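Side-chain contacts in hypothetical protein Atu2327 (Agrobacterium tumefaciens, PDB 2O8I), which is of unknown function but probably acts as an OHCU decarboxylase, converting 2-oxo-4-hydroxy-4-carboxy-5-ureidoimidazoline to (S)-allantoin in urate breakdown: residues K38-A43 with S160-G165; I116-G121 with A154-A159; T101-A106 with D126-F131. All blocks are in the same frame, centred on the assembly; numbering follows the deposited sequence.

Contact 1: residues K38-A43 with S160-G165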
ATOM      1  N   LYS A  38      18.279  11.010   4.985  1.00 30.28           N
ATOM      2  CA  LYS A  38      19.584  10.341   5.187  1.00 32.30           C
ATOM      3  C   LYS A  38      19.731   9.737   6.567  1.00 31.07           C
ATOM      4  O   LYS A  38      20.004   8.529   6.691  1.00 30.93           O
ATOM      5  CB  LYS A  38      20.755  11.279   4.923  1.00 32.40           C
ATOM      6  CG  LYS A  38      21.221  11.242   3.449  1.00 37.41           C
ATOM      7  CD  LYS A  38      22.599  12.021   3.228  1.00 38.30           C
ATOM      8  CE  LYS A  38      23.886  11.247   3.805  1.00 44.48           C
ATOM      9  NZ  LYS A  38      24.222  11.589   5.259  1.00 45.10           N
ATOM     10  N   ALA A  39      19.529  10.565   7.600  1.00 30.19           N
ATOM     11  CA  ALA A  39      19.640  10.112   8.985  1.00 29.80           C
ATOM     12  C   ALA A  39      18.666   8.980   9.272  1.00 30.12           C
ATOM     13  O   ALA A  39      19.083   7.899   9.630  1.00 30.99           O
ATOM     14  CB  ALA A  39      19.450  11.254   9.967  1.00 29.19           C
ATOM     15  N   VAL A  40      17.369   9.191   9.063  1.00 30.60           N
ATOM     16  CA  VAL A  40      16.378   8.178   9.459  1.00 30.11           C
ATOM     17  C   VAL A  40      16.557   6.886   8.640  1.00 31.90           C
ATOM     18  O   VAL A  40      16.404   5.768   9.173  1.00 32.88           O
ATOM     19  CB  VAL A  40      14.928   8.704   9.350  1.00 29.67           C
ATOM     20  CG1 VAL A  40      13.945   7.629   9.692  1.00 26.91           C
ATOM     21  CG2 VAL A  40      14.712   9.921  10.236  1.00 25.79           C
ATOM     22  N   HIS A  41      16.891   7.022   7.360  1.00 32.21           N
ATOM     23  CA  HIS A  41      17.127   5.852   6.528  1.00 33.14           C
ATOM     24  C   HIS A  41      18.325   5.042   7.013  1.00 33.82           C
ATOM     25  O   HIS A  41      18.247   3.809   7.033  1.00 33.73           O
ATOM     26  CB  HIS A  41      17.360   6.275   5.091  1.00 33.52           C
ATOM     27  CG  HIS A  41      17.538   5.134   4.137  1.00 36.59           C
ATOM     28  ND1 HIS A  41      18.785   4.687   3.736  1.00 38.31           N
ATOM     29  CD2 HIS A  41      16.630   4.390   3.457  1.00 35.15           C
ATOM     30  CE1 HIS A  41      18.637   3.706   2.861  1.00 37.10           C
ATOM     31  NE2 HIS A  41      17.340   3.506   2.678  1.00 38.44           N
ATOM     32  N   GLY A  42      19.428   5.723   7.385  1.00 33.67           N
ATOM     33  CA  GLY A  42      20.596   5.023   7.864  1.00 33.71           C
ATOM     34  C   GLY A  42      20.194   4.201   9.096  1.00 35.10           C
ATOM     35  O   GLY A  42      20.597   3.029   9.237  1.00 35.46           O
ATOM     36  N   ALA A  43      19.374   4.808   9.969  1.00 34.90           N
ATOM     37  CA  ALA A  43      18.992   4.215  11.247  1.00 35.08           C
ATOM     38  C   ALA A  43      18.082   3.020  11.038  1.00 35.53           C
ATOM     39  O   ALA A  43      18.283   1.970  11.649  1.00 36.07           O
ATOM     40  CB  ALA A  43      18.330   5.242  12.128  1.00 34.41           C
ATOM     41  N   SER A 160      10.288  11.473   0.417  1.00 28.63           N
ATOM     42  CA  SER A 160       9.065  12.253   0.171  1.00 29.82           C
ATOM     43  C   SER A 160       8.530  12.915   1.453  1.00 30.40           C
ATOM     44  O   SER A 160       7.821  13.920   1.379  1.00 30.50           O
ATOM     45  CB  SER A 160       7.966  11.422  -0.505  1.00 29.74           C
ATOM     46  OG  SER A 160       7.549  10.341   0.332  1.00 32.19           O
HETATM   47  N   MSE A 161       8.887  12.356   2.606  1.00 30.76           N
HETATM   48  CA  MSE A 161       8.391  12.799   3.884  1.00 34.60           C
HETATM   49  C   MSE A 161       9.301  13.767   4.629  1.00 31.10           C
HETATM   50  O   MSE A 161       8.868  14.363   5.599  1.00 30.92           O
HETATM   51  CB  MSE A 161       8.301  11.621   4.807  1.00 33.67           C
HETATM   52  CG  MSE A 161       7.137  10.725   4.676  1.00 37.85           C
HETATM   53 SE   MSE A 161       7.717   9.119   5.705  1.00 51.04          SE
HETATM   54  CE  MSE A 161       7.904   7.818   4.261  1.00 42.67           C
ATOM     55  N   LEU A 162      10.566  13.867   4.236  1.00 29.09           N
ATOM     56  CA  LEU A 162      11.580  14.501   5.079  1.00 27.21           C
ATOM     57  C   LEU A 162      12.532  15.319   4.220  1.00 27.32           C
ATOM     58  O   LEU A 162      12.676  15.012   3.057  1.00 27.52           O
ATOM     59  CB  LEU A 162      12.352  13.412   5.845  1.00 25.36           C
ATOM     60  CG  LEU A 162      11.653  12.693   7.007  1.00 22.02           C
ATOM     61  CD1 LEU A 162      12.509  11.680   7.680  1.00 13.92           C
ATOM     62  CD2 LEU A 162      11.133  13.650   8.043  1.00 20.59           C
ATOM     63  N   PRO A 163      13.219  16.326   4.778  1.00 27.79           N
ATOM     64  CA  PRO A 163      14.262  16.903   3.920  1.00 28.71           C
ATOM     65  C   PRO A 163      15.366  15.861   3.799  1.00 29.94           C
ATOM     66  O   PRO A 163      15.478  14.975   4.666  1.00 29.78           O
ATOM     67  CB  PRO A 163      14.761  18.131   4.709  1.00 28.37           C
ATOM     68  CG  PRO A 163      13.849  18.296   5.875  1.00 27.52           C
ATOM     69  CD  PRO A 163      13.204  16.949   6.114  1.00 28.34           C
ATOM     70  N   GLU A 164      16.157  15.929   2.733  1.00 31.30           N
ATOM     71  CA  GLU A 164      17.084  14.828   2.441  1.00 33.61           C
ATOM     72  C   GLU A 164      18.303  14.743   3.358  1.00 33.56           C
ATOM     73  O   GLU A 164      18.630  13.650   3.819  1.00 34.64           O
ATOM     74  CB  GLU A 164      17.492  14.828   0.970  1.00 33.50           C
ATOM     75  CG  GLU A 164      16.439  14.154   0.063  1.00 36.06           C
ATOM     76  CD  GLU A 164      16.872  14.124  -1.395  1.00 36.80           C
ATOM     77  OE1 GLU A 164      18.086  14.406  -1.619  1.00 40.37           O
ATOM     78  OE2 GLU A 164      16.012  13.835  -2.293  1.00 40.48           O
ATOM     79  N   GLY A 165      18.959  15.871   3.624  1.00 33.41           N
ATOM     80  CA  GLY A 165      20.108  15.903   4.528  1.00 34.26           C
ATOM     81  C   GLY A 165      21.468  16.110   3.871  1.00 34.38           C
ATOM     82  O   GLY A 165      21.815  15.405   2.919  1.00 35.10           O
TER
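Val40 holds CG1 anti to its backbone N (chi1 177°), which leaves CG2 anti to the carbonyl carbon and turned to meet CD1 of Leu162. Leu162 in turn has CG anti to its own carbonyl carbon and an extended chi2 of -179°, which carries CD1 to the far end of the side chain, anti to CA. In this all-helical fold the two residues join the first turn of helix 37-50 to the C-terminal tail that leaves helix 139-161. Their side chains cross at about a right angle, with Val40 CG2 3.8 Å from Leu162 CD1. Phe11 of helix 4-11 touches both, and Leu158 of helix 139-161 also packs on Val40.

The polar end is made by backbone. Lys38 N donates to Glu164 O at 2.9 Å, with an N-H...O angle of 164°. A neighbouring backbone bond joins Pro163 to Ala37, so carbonyls of the tail serve amides at the start of the helix, where no preceding turn can supply acceptors. The tail is thereby tied down close to the last residue of the chain.

Lys38 then runs its aliphatic part along the tail while bending at chi3 and chi4; Trp155 of helix 139-161 also touches this side chain. Its CB lies 3.4 Å from Glu164 O, and farther out CD comes within 3.5 Å of Gly165 O.

Contact 2: residues I116-G121 with A154-A159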
ATOM      1  N   ILE A 116       9.931  -7.355  -5.957  1.00 39.83           N
ATOM      2  CA  ILE A 116      10.095  -6.076  -5.313  1.00 38.93           C
ATOM      3  C   ILE A 116      11.088  -5.253  -6.145  1.00 39.32           C
ATOM      4  O   ILE A 116      12.213  -5.716  -6.493  1.00 38.59           O
ATOM      5  CB  ILE A 116      10.634  -6.268  -3.918  1.00 39.12           C
ATOM      6  CG1 ILE A 116       9.617  -6.996  -3.048  1.00 37.38           C
ATOM      7  CG2 ILE A 116      11.046  -4.912  -3.292  1.00 39.94           C
ATOM      8  CD1 ILE A 116      10.245  -7.544  -1.724  1.00 34.04           C
ATOM      9  N   ILE A 117      10.662  -4.041  -6.491  1.00 38.63           N
ATOM     10  CA  ILE A 117      11.494  -3.206  -7.321  1.00 38.50           C
ATOM     11  C   ILE A 117      11.190  -1.732  -7.079  1.00 39.13           C
ATOM     12  O   ILE A 117      10.030  -1.343  -7.059  1.00 39.53           O
ATOM     13  CB  ILE A 117      11.370  -3.610  -8.830  1.00 39.14           C
ATOM     14  CG1 ILE A 117      12.454  -2.895  -9.644  1.00 37.70           C
ATOM     15  CG2 ILE A 117       9.924  -3.449  -9.372  1.00 34.16           C
ATOM     16  CD1 ILE A 117      12.368  -3.196 -11.110  1.00 37.16           C
ATOM     17  N   ALA A 118      12.230  -0.932  -6.834  1.00 39.11           N
ATOM     18  CA  ALA A 118      12.082   0.523  -6.788  1.00 38.92           C
ATOM     19  C   ALA A 118      11.773   0.992  -8.210  1.00 38.78           C
ATOM     20  O   ALA A 118      12.430   0.587  -9.172  1.00 38.31           O
ATOM     21  CB  ALA A 118      13.333   1.169  -6.297  1.00 38.78           C
ATOM     22  N   VAL A 119      10.795   1.869  -8.322  1.00 38.26           N
ATOM     23  CA  VAL A 119      10.138   2.125  -9.575  1.00 38.57           C
ATOM     24  C   VAL A 119      10.246   3.608 -10.003  1.00 38.93           C
ATOM     25  O   VAL A 119       9.917   3.945 -11.153  1.00 39.52           O
ATOM     26  CB  VAL A 119       8.677   1.625  -9.398  1.00 38.98           C
ATOM     27  CG1 VAL A 119       7.640   2.634  -9.846  1.00 38.71           C
ATOM     28  CG2 VAL A 119       8.507   0.221  -9.948  1.00 38.32           C
ATOM     29  N   LYS A 120      10.722   4.485  -9.107  1.00 37.97           N
ATOM     30  CA  LYS A 120      10.923   5.897  -9.449  1.00 38.29           C
ATOM     31  C   LYS A 120      11.745   6.009 -10.733  1.00 37.83           C
ATOM     32  O   LYS A 120      12.817   5.419 -10.846  1.00 37.86           O
ATOM     33  CB  LYS A 120      11.559   6.715  -8.299  1.00 37.53           C
ATOM     34  CG  LYS A 120      11.919   8.154  -8.699  1.00 38.75           C
ATOM     35  CD  LYS A 120      11.884   9.248  -7.576  1.00 40.84           C
ATOM     36  CE  LYS A 120      10.533   9.372  -6.799  1.00 44.77           C
ATOM     37  NZ  LYS A 120       9.315   9.498  -7.678  1.00 47.74           N
ATOM     38  N   GLY A 121      11.223   6.759 -11.705  1.00 37.47           N
ATOM     39  CA  GLY A 121      11.915   6.969 -12.974  1.00 36.97           C
ATOM     40  C   GLY A 121      11.894   5.798 -13.966  1.00 36.82           C
ATOM     41  O   GLY A 121      12.558   5.846 -14.978  1.00 37.26           O
ATOM     42  N   ALA A 154      12.672   2.245   0.912  1.00 33.30           N
ATOM     43  CA  ALA A 154      12.679   2.940   2.198  1.00 32.51           C
ATOM     44  C   ALA A 154      13.204   4.350   1.988  1.00 31.69           C
ATOM     45  O   ALA A 154      12.598   5.342   2.472  1.00 31.09           O
ATOM     46  CB  ALA A 154      13.528   2.169   3.285  1.00 32.57           C
ATOM     47  N   TRP A 155      14.287   4.444   1.225  1.00 30.04           N
ATOM     48  CA  TRP A 155      14.877   5.730   0.954  1.00 30.16           C
ATOM     49  C   TRP A 155      13.900   6.629   0.226  1.00 30.41           C
ATOM     50  O   TRP A 155      13.696   7.802   0.603  1.00 31.07           O
ATOM     51  CB  TRP A 155      16.197   5.603   0.155  1.00 30.48           C
ATOM     52  CG  TRP A 155      16.591   6.901  -0.467  1.00 28.31           C
ATOM     53  CD1 TRP A 155      16.435   7.267  -1.770  1.00 28.53           C
ATOM     54  CD2 TRP A 155      17.125   8.022   0.202  1.00 27.08           C
ATOM     55  NE1 TRP A 155      16.874   8.553  -1.966  1.00 26.91           N
ATOM     56  CE2 TRP A 155      17.303   9.044  -0.765  1.00 27.82           C
ATOM     57  CE3 TRP A 155      17.509   8.260   1.522  1.00 28.46           C
ATOM     58  CZ2 TRP A 155      17.840  10.291  -0.454  1.00 28.77           C
ATOM     59  CZ3 TRP A 155      18.032   9.502   1.842  1.00 29.31           C
ATOM     60  CH2 TRP A 155      18.192  10.509   0.851  1.00 29.38           C
ATOM     61  N   LEU A 156      13.302   6.091  -0.829  1.00 30.16           N
ATOM     62  CA  LEU A 156      12.368   6.862  -1.634  1.00 30.48           C
ATOM     63  C   LEU A 156      11.174   7.331  -0.799  1.00 29.83           C
ATOM     64  O   LEU A 156      10.715   8.479  -0.937  1.00 30.01           O
ATOM     65  CB  LEU A 156      11.885   6.053  -2.858  1.00 30.71           C
ATOM     66  CG  LEU A 156      12.949   5.713  -3.916  1.00 30.85           C
ATOM     67  CD1 LEU A 156      12.382   4.661  -4.870  1.00 29.73           C
ATOM     68  CD2 LEU A 156      13.400   6.982  -4.683  1.00 27.59           C
ATOM     69  N   ARG A 157      10.683   6.458   0.071  1.00 28.70           N
ATOM     70  CA  ARG A 157       9.575   6.849   0.951  1.00 28.56           C
ATOM     71  C   ARG A 157       9.963   8.000   1.861  1.00 27.51           C
ATOM     72  O   ARG A 157       9.312   9.064   1.819  1.00 27.28           O
ATOM     73  CB  ARG A 157       9.046   5.658   1.731  1.00 28.40           C
ATOM     74  CG  ARG A 157       8.406   4.658   0.775  1.00 30.90           C
ATOM     75  CD  ARG A 157       8.159   3.361   1.452  1.00 35.82           C
ATOM     76  NE  ARG A 157       7.258   2.550   0.661  1.00 38.83           N
ATOM     77  CZ  ARG A 157       6.618   1.486   1.125  1.00 41.56           C
ATOM     78  NH1 ARG A 157       6.764   1.138   2.404  1.00 42.42           N
ATOM     79  NH2 ARG A 157       5.823   0.780   0.314  1.00 40.50           N
ATOM     80  N   LEU A 158      11.046   7.801   2.620  1.00 26.67           N
ATOM     81  CA  LEU A 158      11.609   8.833   3.502  1.00 25.90           C
ATOM     82  C   LEU A 158      11.930  10.144   2.814  1.00 26.16           C
ATOM     83  O   LEU A 158      11.599  11.199   3.353  1.00 26.01           O
ATOM     84  CB  LEU A 158      12.817   8.308   4.237  1.00 25.17           C
ATOM     85  CG  LEU A 158      12.436   7.289   5.315  1.00 25.04           C
ATOM     86  CD1 LEU A 158      13.653   6.454   5.664  1.00 22.06           C
ATOM     87  CD2 LEU A 158      11.862   8.007   6.537  1.00 23.51           C
ATOM     88  N   ALA A 159      12.510  10.087   1.607  1.00 26.35           N
ATOM     89  CA  ALA A 159      12.734  11.296   0.815  1.00 26.54           C
ATOM     90  C   ALA A 159      11.461  12.101   0.470  1.00 27.27           C
ATOM     91  O   ALA A 159      11.543  13.302   0.241  1.00 27.45           O
ATOM     92  CB  ALA A 159      13.526  10.985  -0.427  1.00 25.90           C
TER
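This is an apolar loop-on-helix contact: one leucine of helix 139-161, Leu156, presses its two methyl groups against Ala118 and Lys120 of the irregular segment 116-121. It belongs to the all-helical fold of the OHCU decarboxylase family and lies where the connection between helix 94-111 and helix 124-135 passes beside the last long helix; its centre is about 7 Å from that of the chain. The two backbones stay well apart, the nearest CA atoms, those of Lys120 and Leu156, being 8.0 Å from each other, so side chains bridge the interval.

Leu156 divides its branches between its partners. CD1 meets Ala118 CB at 3.9 Å and also approaches Lys120 CB at 4.1 Å. Within the two segments CD2 meets the lysine, at both its CB and its CD. Lys120 sends CG anti to its backbone N (chi1 174°) and keeps chi2 extended, which lays CB and CD beside the leucine as a slanting hydrocarbon surface; the chain bends only beyond CD, at chi3 and chi4.

Polar bonds fix the surroundings. Ala118 N is hydrogen-bonded to Gln149 OE1 of the same long helix, which pins the loop next to the point where its methyl is used. On another side of helix 139-161, Arg157 forms salt bridges with Glu16 and with Glu75 of the second subunit, and Lys120 itself packs on Gly74 of that subunit. Farther along the lysine, CD lies 4.0 Å from Leu156 CD2.

Contact 3: residues T101-A106 with D126-F131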
ATOM      1  N   THR A 101       0.637  -8.517 -12.843  1.00 42.77           N
ATOM      2  CA  THR A 101       0.055  -9.493 -11.951  1.00 42.81           C
ATOM      3  C   THR A 101       0.574 -10.925 -12.239  1.00 44.49           C
ATOM      4  O   THR A 101       1.018 -11.648 -11.317  1.00 45.09           O
ATOM      5  CB  THR A 101      -1.472  -9.432 -12.015  1.00 42.84           C
ATOM      6  OG1 THR A 101      -1.902  -8.199 -11.414  1.00 41.61           O
ATOM      7  CG2 THR A 101      -2.075 -10.611 -11.268  1.00 37.44           C
ATOM      8  N   GLN A 102       0.556 -11.313 -13.508  1.00 44.45           N
ATOM      9  CA  GLN A 102       1.011 -12.627 -13.893  1.00 46.50           C
ATOM     10  C   GLN A 102       2.526 -12.787 -13.611  1.00 45.22           C
ATOM     11  O   GLN A 102       2.975 -13.816 -13.120  1.00 45.27           O
ATOM     12  CB  GLN A 102       0.611 -12.919 -15.352  1.00 45.19           C
ATOM     13  CG  GLN A 102       1.367 -14.061 -16.006  1.00 49.55           C
ATOM     14  CD  GLN A 102       1.071 -14.135 -17.534  1.00 52.24           C
ATOM     15  OE1 GLN A 102       1.660 -13.376 -18.355  1.00 59.38           O
ATOM     16  NE2 GLN A 102       0.145 -15.043 -17.919  1.00 54.54           N
ATOM     17  N   LEU A 103       3.323 -11.772 -13.895  1.00 44.96           N
ATOM     18  CA  LEU A 103       4.761 -11.966 -13.726  1.00 44.79           C
ATOM     19  C   LEU A 103       5.061 -12.064 -12.228  1.00 43.61           C
ATOM     20  O   LEU A 103       5.867 -12.883 -11.769  1.00 42.87           O
ATOM     21  CB  LEU A 103       5.560 -10.867 -14.428  1.00 44.95           C
ATOM     22  CG  LEU A 103       5.474 -10.827 -15.973  1.00 48.48           C
ATOM     23  CD1 LEU A 103       6.193  -9.565 -16.473  1.00 51.50           C
ATOM     24  CD2 LEU A 103       5.942 -12.115 -16.793  1.00 46.94           C
ATOM     25  N   ASN A 104       4.332 -11.268 -11.465  1.00 42.61           N
ATOM     26  CA  ASN A 104       4.445 -11.333 -10.051  1.00 41.59           C
ATOM     27  C   ASN A 104       4.033 -12.692  -9.484  1.00 42.39           C
ATOM     28  O   ASN A 104       4.736 -13.203  -8.605  1.00 43.20           O
ATOM     29  CB  ASN A 104       3.681 -10.219  -9.392  1.00 40.36           C
ATOM     30  CG  ASN A 104       3.806 -10.279  -7.921  1.00 40.29           C
ATOM     31  OD1 ASN A 104       2.920 -10.811  -7.257  1.00 38.66           O
ATOM     32  ND2 ASN A 104       4.952  -9.831  -7.386  1.00 39.54           N
ATOM     33  N   SER A 105       2.934 -13.292  -9.977  1.00 42.16           N
ATOM     34  CA  SER A 105       2.570 -14.654  -9.554  1.00 41.51           C
ATOM     35  C   SER A 105       3.651 -15.651  -9.871  1.00 41.21           C
ATOM     36  O   SER A 105       3.959 -16.483  -9.039  1.00 41.77           O
ATOM     37  CB  SER A 105       1.293 -15.131 -10.198  1.00 41.46           C
ATOM     38  OG  SER A 105       0.249 -14.302  -9.760  1.00 42.51           O
ATOM     39  N   ALA A 106       4.227 -15.568 -11.064  1.00 40.49           N
ATOM     40  CA  ALA A 106       5.265 -16.521 -11.472  1.00 40.60           C
ATOM     41  C   ALA A 106       6.478 -16.417 -10.546  1.00 40.76           C
ATOM     42  O   ALA A 106       6.999 -17.444 -10.078  1.00 40.85           O
ATOM     43  CB  ALA A 106       5.660 -16.354 -12.964  1.00 39.06           C
ATOM     44  N   ASP A 126      11.609  -1.013 -18.479  1.00 36.61           N
ATOM     45  CA  ASP A 126      12.600  -1.201 -17.416  1.00 38.10           C
ATOM     46  C   ASP A 126      12.203  -2.332 -16.493  1.00 39.24           C
ATOM     47  O   ASP A 126      13.053  -3.090 -16.025  1.00 39.89           O
ATOM     48  CB  ASP A 126      12.797   0.064 -16.585  1.00 37.61           C
ATOM     49  CG  ASP A 126      13.283   1.229 -17.412  1.00 37.63           C
ATOM     50  OD1 ASP A 126      14.136   1.015 -18.285  1.00 32.01           O
ATOM     51  OD2 ASP A 126      12.784   2.361 -17.210  1.00 40.38           O
ATOM     52  N   ILE A 127      10.901  -2.438 -16.243  1.00 40.28           N
ATOM     53  CA  ILE A 127      10.392  -3.400 -15.283  1.00 40.88           C
ATOM     54  C   ILE A 127      10.388  -4.822 -15.851  1.00 41.03           C
ATOM     55  O   ILE A 127      10.872  -5.778 -15.180  1.00 40.99           O
ATOM     56  CB  ILE A 127       8.994  -2.981 -14.755  1.00 41.25           C
ATOM     57  CG1 ILE A 127       9.190  -1.916 -13.665  1.00 41.74           C
ATOM     58  CG2 ILE A 127       8.236  -4.205 -14.192  1.00 39.45           C
ATOM     59  CD1 ILE A 127       8.092  -0.916 -13.610  1.00 43.18           C
ATOM     60  N   LEU A 128       9.852  -4.946 -17.074  1.00 39.93           N
ATOM     61  CA  LEU A 128       9.920  -6.192 -17.814  1.00 39.05           C
ATOM     62  C   LEU A 128      11.372  -6.693 -17.926  1.00 38.88           C
ATOM     63  O   LEU A 128      11.643  -7.896 -17.799  1.00 38.98           O
ATOM     64  CB  LEU A 128       9.269  -6.008 -19.175  1.00 38.52           C
ATOM     65  CG  LEU A 128       7.769  -5.699 -19.018  1.00 39.29           C
ATOM     66  CD1 LEU A 128       7.063  -5.333 -20.339  1.00 35.85           C
ATOM     67  CD2 LEU A 128       7.090  -6.892 -18.347  1.00 36.89           C
ATOM     68  N   SER A 129      12.306  -5.766 -18.111  1.00 38.31           N
ATOM     69  CA  SER A 129      13.701  -6.143 -18.285  1.00 38.41           C
ATOM     70  C   SER A 129      14.221  -6.780 -16.998  1.00 38.61           C
ATOM     71  O   SER A 129      14.835  -7.853 -17.021  1.00 38.59           O
ATOM     72  CB  SER A 129      14.547  -4.918 -18.677  1.00 38.61           C
ATOM     73  OG  SER A 129      15.936  -5.153 -18.537  1.00 35.63           O
ATOM     74  N   ALA A 130      13.951  -6.102 -15.886  1.00 38.81           N
ATOM     75  CA  ALA A 130      14.318  -6.568 -14.568  1.00 38.87           C
ATOM     76  C   ALA A 130      13.651  -7.915 -14.236  1.00 39.39           C
ATOM     77  O   ALA A 130      14.324  -8.801 -13.738  1.00 39.88           O
ATOM     78  CB  ALA A 130      14.033  -5.509 -13.542  1.00 38.09           C
ATOM     79  N   PHE A 131      12.366  -8.097 -14.545  0.50 39.40           N
ATOM     80  CA  PHE A 131      11.769  -9.407 -14.307  0.50 39.76           C
ATOM     81  C   PHE A 131      12.584 -10.433 -15.055  0.50 40.98           C
ATOM     82  O   PHE A 131      13.062 -11.417 -14.472  0.50 41.13           O
ATOM     83  CB  PHE A 131      10.314  -9.506 -14.758  0.50 39.04           C
ATOM     84  CG  PHE A 131       9.725 -10.903 -14.590  0.50 38.24           C
ATOM     85  CD1 PHE A 131       9.125 -11.285 -13.392  0.50 38.06           C
ATOM     86  CD2 PHE A 131       9.794 -11.838 -15.618  0.50 35.50           C
ATOM     87  CE1 PHE A 131       8.590 -12.573 -13.238  0.50 36.92           C
ATOM     88  CE2 PHE A 131       9.278 -13.109 -15.464  0.50 34.39           C
ATOM     89  CZ  PHE A 131       8.668 -13.479 -14.277  0.50 35.87           C
TER
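Leu103 lies over one face of the Phe131 ring, while Leu128 crosses the leucine at about a right angle and Ala106 stands at the ring's edge. These residues pack helix 94-111 against helix 124-135, two successive helices of the all-alpha OHCU decarboxylase fold. The short axes run almost the same way, 20° apart, with a closest approach of 11.6 Å; the loop between the helices must therefore return along their length before the second begins. At that separation the interval has to be filled by large side chains.

Phe131 projects CG anti to its backbone N (chi1 176°), carrying the ring out toward the other helix. Two conformers of this residue were modelled, and the account of the ring holds for one of them. In it, Leu103 CB sits 3.9 Å from the ring centroid and 20° off the ring normal, a CH-pi contact displaced toward the rim on the CD1-CE1 side. Leu103 CD2 rests on the same face but over the other flank, 3.7 Å from Phe131 CE2, so the leucine spans the ring obliquely. Tyr107 of helix 94-111 also touches Phe131.

The second branch of Leu103 serves a different neighbour. Its CD1 meets Leu128 CD2 at 3.4 Å. The CB of Leu128 is not aimed at the opposite helix, and it is the terminal methyl that reaches across; Arg99 and Phe100 of helix 94-111 touch the same residue.

Ala106, one turn after Leu103, approaches near the plane of the ring, with its CB 4.4 Å from Phe131 CZ.

Overall arrangement
Contacts 1 and 2 share helix 139-161 and have centres about 12 Å apart. They touch directly: Leu158 CD1 lies 3.6 Å from His41 CA, and His41 NE2 is hydrogen-bonded to Glu151 O of that helix. Contact 3, centred about 17 Å from the centre of contact 2, is joined to it by packing of the loop on helix 124-135, with Ile117 CD1 3.7 Å from Ala130 CB and Val119 beside Ile127. Contacts 1 and 3 fall on opposite sides of the chain's centre, their nearest atoms about 18 Å apart; contact 2, which touches both, connects them. All three also border the second subunit.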